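PDB 3HKM: Os03g0854200 protein from Oryza sativa Japonica Group, which probably serves in the exosome RNA-degrading complex and, in vitro, binds double-stranded DNA and single-stranded RNA and shows hydrolytic DNase and phosphorolytic RNase activities. Local coordinates for residues A[31-36]-A[223-228]; A[112-117]-A[158-163]. All blocks are in the same frame, centred on the assembly; numbering follows the deposited sequence.

From the N terminus, strand 17-21 comes first, then strand 29-35, which carries one half of interaction 1; later the loop leading into helix 115-130 carries one half of interaction 2. About 40 residues on, segment 158-163 returns to that loop and closes the shorter loop of the chain. Only near the C terminus does helix 205-229 come back to the early strand and close the long loop of interaction 1, inside which interaction 2 is nested. The two centres lie about 19 Å apart, and the contacts do not touch. Helix 115-130 is common to both surroundings: its start receives Glu160, and residues further along it pack against Trp33.

Interaction 1 of 2, residues A[31-36]-A[223-228]; sequences ARWAQG and SDFMRT
The backbones of strand 29-35 and helix 205-229 come nearest at Trp33 and Met226, whose CA atoms are 11.2 Å apart, so side chains alone bridge the gap. The indole does most of the reaching: CG stands anti to the backbone N (chi1 -179°), which sends the six-membered ring out from the strand to the helix. There its outer corner, CZ3 and CH2, meets Phe225. The two rings form an offset edge-to-face pair, the edge of Phe225 turned to the face of Trp33, with centroids 5.4 Å apart and planes at 76°. The closest approach is Trp33 CH2 to Phe225 CD2 at 3.5 Å, and Phe225 CE2 sits 3.7 Å from Trp33 CZ3, so the CD2-CE2 edge of the phenyl ring lies over the CZ3-CH2 bond of the indole, set off from the ring centre. Met226 comes from the other side of the indole plane. Its chain runs out straight beyond CG (chi3 -179°) and places the methyl CE 4.0 Å from Trp33 CH2. The tryptophan tip is thus held in a fork between an aromatic edge and a thioether methyl, a wholly apolar junction. Around it, the backbone of Trp33 pairs with Val40 of strand 38-49, and Phe225 makes a second edge-to-face pair with Phe17 of strand 17-21. Leu230, just past the helix, touches both rings. Cys118, Asn121 and Ala122 of helix 115-130 also pack on Trp33, which therefore joins the five-stranded sheet to two helices of the RNase PH domain.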
loop_
_atom_site.group_PDB
_atom_site.type_symbol
_atom_site.label_atom_id
_atom_site.label_comp_id
_atom_site.label_asym_id
_atom_site.label_seq_id
_atom_site.Cartn_x
_atom_site.Cartn_y
_atom_site.Cartn_z
ATOM N N ALA A 31 -10.707 4.143 -4.638
ATOM C CA ALA A 31 -9.700 4.043 -5.680
ATOM C C ALA A 31 -9.563 2.589 -6.098
ATOM O O ALA A 31 -9.276 1.738 -5.274
ATOM C CB ALA A 31 -8.358 4.570 -5.174
ATOM N N ARG A 32 -9.797 2.310 -7.374
ATOM C CA ARG A 32 -9.397 1.037 -7.941
ATOM C C ARG A 32 -7.997 1.230 -8.515
ATOM O O ARG A 32 -7.817 1.833 -9.575
ATOM C CB ARG A 32 -10.374 0.561 -9.017
ATOM C CG ARG A 32 -9.743 -0.388 -10.040
ATOM C CD ARG A 32 -10.769 -1.038 -10.955
ATOM N NE ARG A 32 -11.648 -1.921 -10.194
ATOM C CZ ARG A 32 -12.317 -2.952 -10.703
ATOM N NH1 ARG A 32 -12.210 -3.259 -11.982
ATOM N NH2 ARG A 32 -13.087 -3.684 -9.919
ATOM N N TRP A 33 -7.003 0.730 -7.793
ATOM C CA TRP A 33 -5.612 0.987 -8.131
ATOM C C TRP A 33 -5.006 -0.248 -8.811
ATOM O O TRP A 33 -5.174 -1.378 -8.336
ATOM C CB TRP A 33 -4.854 1.364 -6.853
ATOM C CG TRP A 33 -3.414 1.679 -7.017
ATOM C CD1 TRP A 33 -2.393 0.789 -7.147
ATOM C CD2 TRP A 33 -2.819 2.983 -7.032
ATOM N NE1 TRP A 33 -1.201 1.455 -7.262
ATOM C CE2 TRP A 33 -1.432 2.804 -7.194
ATOM C CE3 TRP A 33 -3.326 4.286 -6.937
ATOM C CZ2 TRP A 33 -0.541 3.878 -7.254
ATOM C CZ3 TRP A 33 -2.437 5.352 -6.996
ATOM C CH2 TRP A 33 -1.062 5.139 -7.155
ATOM N N ALA A 34 -4.318 -0.030 -9.931
ATOM C CA ALA A 34 -3.722 -1.132 -10.670
ATOM C C ALA A 34 -2.230 -0.949 -10.960
ATOM O O ALA A 34 -1.788 0.106 -11.409
ATOM C CB ALA A 34 -4.491 -1.376 -11.964
ATOM N N GLN A 35 -1.459 -1.990 -10.685
ATOM C CA GLN A 35 -0.086 -2.056 -11.146
ATOM C C GLN A 35 0.052 -3.375 -11.881
ATOM O O GLN A 35 -0.043 -4.437 -11.274
ATOM C CB GLN A 35 0.865 -1.996 -9.965
ATOM C CG GLN A 35 0.547 -0.873 -9.015
ATOM C CD GLN A 35 1.303 -0.990 -7.718
ATOM O OE1 GLN A 35 2.044 -1.944 -7.506
ATOM N NE2 GLN A 35 1.121 -0.021 -6.840
ATOM N N GLY A 36 0.253 -3.314 -13.191
ATOM C CA GLY A 36 0.200 -4.518 -13.992
ATOM C C GLY A 36 -1.143 -5.190 -13.771
ATOM O O GLY A 36 -2.180 -4.517 -13.755
ATOM N N SER A 223 4.382 9.059 -6.215
ATOM C CA SER A 223 3.840 10.256 -5.566
ATOM C C SER A 223 3.553 11.404 -6.554
ATOM O O SER A 223 2.628 12.185 -6.338
ATOM C CB SER A 223 4.724 10.712 -4.394
ATOM O OG SER A 223 6.017 11.095 -4.829
ATOM N N ASP A 224 4.329 11.498 -7.634
ATOM C CA ASP A 224 4.062 12.472 -8.696
ATOM C C ASP A 224 2.712 12.159 -9.351
ATOM O O ASP A 224 2.017 13.052 -9.823
ATOM C CB ASP A 224 5.158 12.451 -9.776
ATOM C CG ASP A 224 6.498 13.028 -9.301
ATOM O OD1 ASP A 224 6.578 13.604 -8.191
ATOM O OD2 ASP A 224 7.487 12.901 -10.063
ATOM N N PHE A 225 2.366 10.874 -9.386
ATOM C CA PHE A 225 1.076 10.397 -9.884
ATOM C C PHE A 225 -0.048 10.817 -8.924
ATOM O O PHE A 225 -1.061 11.405 -9.338
ATOM C CB PHE A 225 1.135 8.867 -10.027
ATOM C CG PHE A 225 -0.117 8.236 -10.596
ATOM C CD1 PHE A 225 -0.523 8.499 -11.895
ATOM C CD2 PHE A 225 -0.855 7.338 -9.842
ATOM C CE1 PHE A 225 -1.658 7.903 -12.422
ATOM C CE2 PHE A 225 -1.993 6.738 -10.362
ATOM C CZ PHE A 225 -2.398 7.027 -11.654
ATOM N N MET A 226 0.141 10.510 -7.641
ATOM C CA MET A 226 -0.767 10.953 -6.588
ATOM C C MET A 226 -0.919 12.476 -6.545
ATOM O O MET A 226 -2.026 12.988 -6.377
ATOM C CB MET A 226 -0.294 10.456 -5.220
ATOM C CG MET A 226 -0.370 8.944 -5.029
ATOM S SD MET A 226 0.257 8.386 -3.425
ATOM C CE MET A 226 0.054 6.618 -3.575
ATOM N N ARG A 227 0.184 13.200 -6.694
ATOM C CA ARG A 227 0.150 14.654 -6.537
ATOM C C ARG A 227 -0.410 15.423 -7.744
ATOM O O ARG A 227 -0.916 16.540 -7.607
ATOM C CB ARG A 227 1.536 15.179 -6.157
ATOM C CG ARG A 227 1.940 14.869 -4.716
ATOM C CD ARG A 227 1.651 16.032 -3.775
ATOM N NE ARG A 227 1.875 15.677 -2.376
ATOM C CZ ARG A 227 3.048 15.287 -1.900
ATOM N NH1 ARG A 227 4.086 15.207 -2.717
ATOM N NH2 ARG A 227 3.189 14.973 -0.617
ATOM N N THR A 228 -0.324 14.836 -8.926
ATOM C CA THR A 228 -0.813 15.523 -10.112
ATOM C C THR A 228 -2.005 14.813 -10.747
ATOM O O THR A 228 -3.150 15.199 -10.531
ATOM C CB THR A 228 0.305 15.717 -11.153
ATOM O OG1 THR A 228 1.323 16.556 -10.595
ATOM C CG2 THR A 228 -0.247 16.376 -12.400
#

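Interaction 2 of 2, residues A[112-117]-A[158-163]; sequences DGSLLP and AEEQQL
Glu160 OE2 is gripped twice: by the backbone N of Ser114, at 2.8 Å with a nearly straight N-H...O angle of 165°, and by the hydroxyl of Thr155. The amide comes in on the syn side of the carboxylate, 25° out of its plane. An extended side chain beyond CG (chi2 172°) carries the group across to the turn before helix 115-130. The other oxygen, OE1, accepts from water 2 at 3.1 Å, and that water accepts from Leu115 N at 3.0 Å. OE1 also lies 3.3 Å from Gly113 CA, where a side chain would meet the carboxylate. Ser114 OG is not part of this grip; it hydrogen-bonds to Thr155 O. An alanine in place of Glu160 would probably leave the Ser114 amide without its carboxylate acceptor and water 2 without one of its mates. Alongside, water 1 links Asp112 OD2, 2.9 Å away, to Ala158 N, while the same oxygen takes the amide of Lys157. The Glu160 carboxylate thus meets the amino end of helix 115-130, directly at Ser114 N and through water 2 at Leu115 N. In RNase PH relatives this helix end lies beside the phosphate-binding site, so the contact is consistent with a place near the phosphorolytic pocket.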
loop_
_atom_site.group_PDB
_atom_site.type_symbol
_atom_site.label_atom_id
_atom_site.label_comp_id
_atom_site.label_asym_id
_atom_site.label_seq_id
_atom_site.Cartn_x
_atom_site.Cartn_y
_atom_site.Cartn_z
ATOM N N ASP A 112 -1.068 -10.321 -9.287
ATOM C CA ASP A 112 0.119 -10.677 -10.051
ATOM C C ASP A 112 1.371 -10.157 -9.356
ATOM O O ASP A 112 2.341 -9.799 -10.019
ATOM C CB ASP A 112 0.063 -10.102 -11.470
ATOM C CG ASP A 112 1.182 -10.628 -12.345
ATOM O OD1 ASP A 112 1.475 -10.028 -13.394
ATOM O OD2 ASP A 112 1.790 -11.643 -11.963
ATOM N N GLY A 113 1.343 -10.089 -8.029
ATOM C CA GLY A 113 2.524 -9.705 -7.271
ATOM C C GLY A 113 2.484 -8.298 -6.705
ATOM O O GLY A 113 1.684 -7.473 -7.147
ATOM N N SER A 114 3.370 -8.036 -5.739
ATOM C CA SER A 114 3.421 -6.782 -4.977
ATOM C C SER A 114 2.037 -6.347 -4.481
ATOM O O SER A 114 1.659 -5.183 -4.606
ATOM C CB SER A 114 4.092 -5.668 -5.789
ATOM O OG SER A 114 5.471 -5.927 -5.959
ATOM N N LEU A 115 1.291 -7.291 -3.913
ATOM C CA LEU A 115 -0.090 -7.046 -3.495
ATOM C C LEU A 115 -0.214 -6.097 -2.299
ATOM O O LEU A 115 -1.106 -5.252 -2.259
ATOM C CB LEU A 115 -0.802 -8.367 -3.188
ATOM C CG LEU A 115 -2.305 -8.233 -2.931
ATOM C CD1 LEU A 115 -2.995 -7.579 -4.124
ATOM C CD2 LEU A 115 -2.936 -9.585 -2.609
ATOM N N LEU A 116 0.673 -6.232 -1.323
ATOM C CA LEU A 116 0.603 -5.374 -0.149
ATOM C C LEU A 116 1.057 -3.943 -0.495
ATOM O O LEU A 116 0.410 -2.966 -0.092
ATOM C CB LEU A 116 1.408 -5.974 1.006
ATOM C CG LEU A 116 1.124 -5.517 2.440
ATOM C CD1 LEU A 116 2.324 -4.830 3.061
ATOM C CD2 LEU A 116 -0.138 -4.658 2.537
ATOM N N PRO A 117 2.166 -3.809 -1.242
ATOM C CA PRO A 117 2.530 -2.462 -1.700
ATOM C C PRO A 117 1.440 -1.839 -2.576
ATOM O O PRO A 117 1.190 -0.638 -2.478
ATOM C CB PRO A 117 3.800 -2.707 -2.517
ATOM C CG PRO A 117 4.403 -3.906 -1.908
ATOM C CD PRO A 117 3.232 -4.786 -1.527
ATOM N N ALA A 158 5.502 -14.143 -10.733
ATOM C CA ALA A 158 6.556 -15.015 -11.244
ATOM C C ALA A 158 7.909 -14.777 -10.566
ATOM O O ALA A 158 8.611 -15.728 -10.221
ATOM C CB ALA A 158 6.683 -14.855 -12.760
ATOM N N GLU A 159 8.269 -13.507 -10.392
ATOM C CA GLU A 159 9.533 -13.126 -9.766
ATOM C C GLU A 159 9.507 -13.397 -8.271
ATOM O O GLU A 159 10.553 -13.521 -7.627
ATOM C CB GLU A 159 9.828 -11.643 -10.021
ATOM C CG GLU A 159 10.172 -11.314 -11.474
ATOM C CD GLU A 159 10.027 -9.833 -11.805
ATOM O OE1 GLU A 159 9.480 -9.080 -10.974
ATOM O OE2 GLU A 159 10.451 -9.420 -12.906
ATOM N N GLU A 160 8.304 -13.490 -7.717
ATOM C CA GLU A 160 8.142 -13.720 -6.286
ATOM C C GLU A 160 8.327 -15.208 -5.942
ATOM O O GLU A 160 8.686 -15.558 -4.812
ATOM C CB GLU A 160 6.801 -13.138 -5.790
ATOM C CG GLU A 160 6.865 -11.600 -5.616
ATOM C CD GLU A 160 5.530 -10.904 -5.313
ATOM O OE1 GLU A 160 4.460 -11.559 -5.274
ATOM O OE2 GLU A 160 5.568 -9.671 -5.107
ATOM N N GLN A 161 8.113 -16.067 -6.941
ATOM C CA GLN A 161 8.339 -17.513 -6.832
ATOM C C GLN A 161 9.788 -17.872 -7.163
ATOM O O GLN A 161 10.224 -19.006 -6.963
ATOM C CB GLN A 161 7.375 -18.276 -7.760
ATOM C CG GLN A 161 7.825 -19.690 -8.183
ATOM C CD GLN A 161 7.110 -20.832 -7.446
ATOM O OE1 GLN A 161 6.789 -20.725 -6.263
ATOM N NE2 GLN A 161 6.872 -21.939 -8.153
ATOM N N GLN A 162 10.540 -16.900 -7.662
ATOM C CA GLN A 162 11.920 -17.140 -8.051
ATOM C C GLN A 162 12.884 -16.679 -6.966
ATOM O O GLN A 162 13.679 -17.469 -6.452
ATOM C CB GLN A 162 12.233 -16.446 -9.382
ATOM C CG GLN A 162 11.588 -17.109 -10.616
ATOM C CD GLN A 162 11.759 -16.295 -11.905
ATOM O OE1 GLN A 162 11.360 -15.126 -11.986
ATOM N NE2 GLN A 162 12.349 -16.922 -12.922
ATOM N N LEU A 163 12.803 -15.404 -6.605
ATOM C CA LEU A 163 13.776 -14.803 -5.696
ATOM C C LEU A 163 13.756 -15.382 -4.278
ATOM O O LEU A 163 12.818 -16.089 -3.899
ATOM C CB LEU A 163 13.595 -13.287 -5.654
ATOM C CG LEU A 163 14.116 -12.502 -6.861
ATOM C CD1 LEU A 163 13.427 -12.931 -8.137
ATOM C CD2 LEU A 163 13.936 -11.011 -6.624
HETATM O O HOH W 1 3.957 -13.091 -13.147
HETATM O O HOH W 2 2.175 -10.102 -3.769
#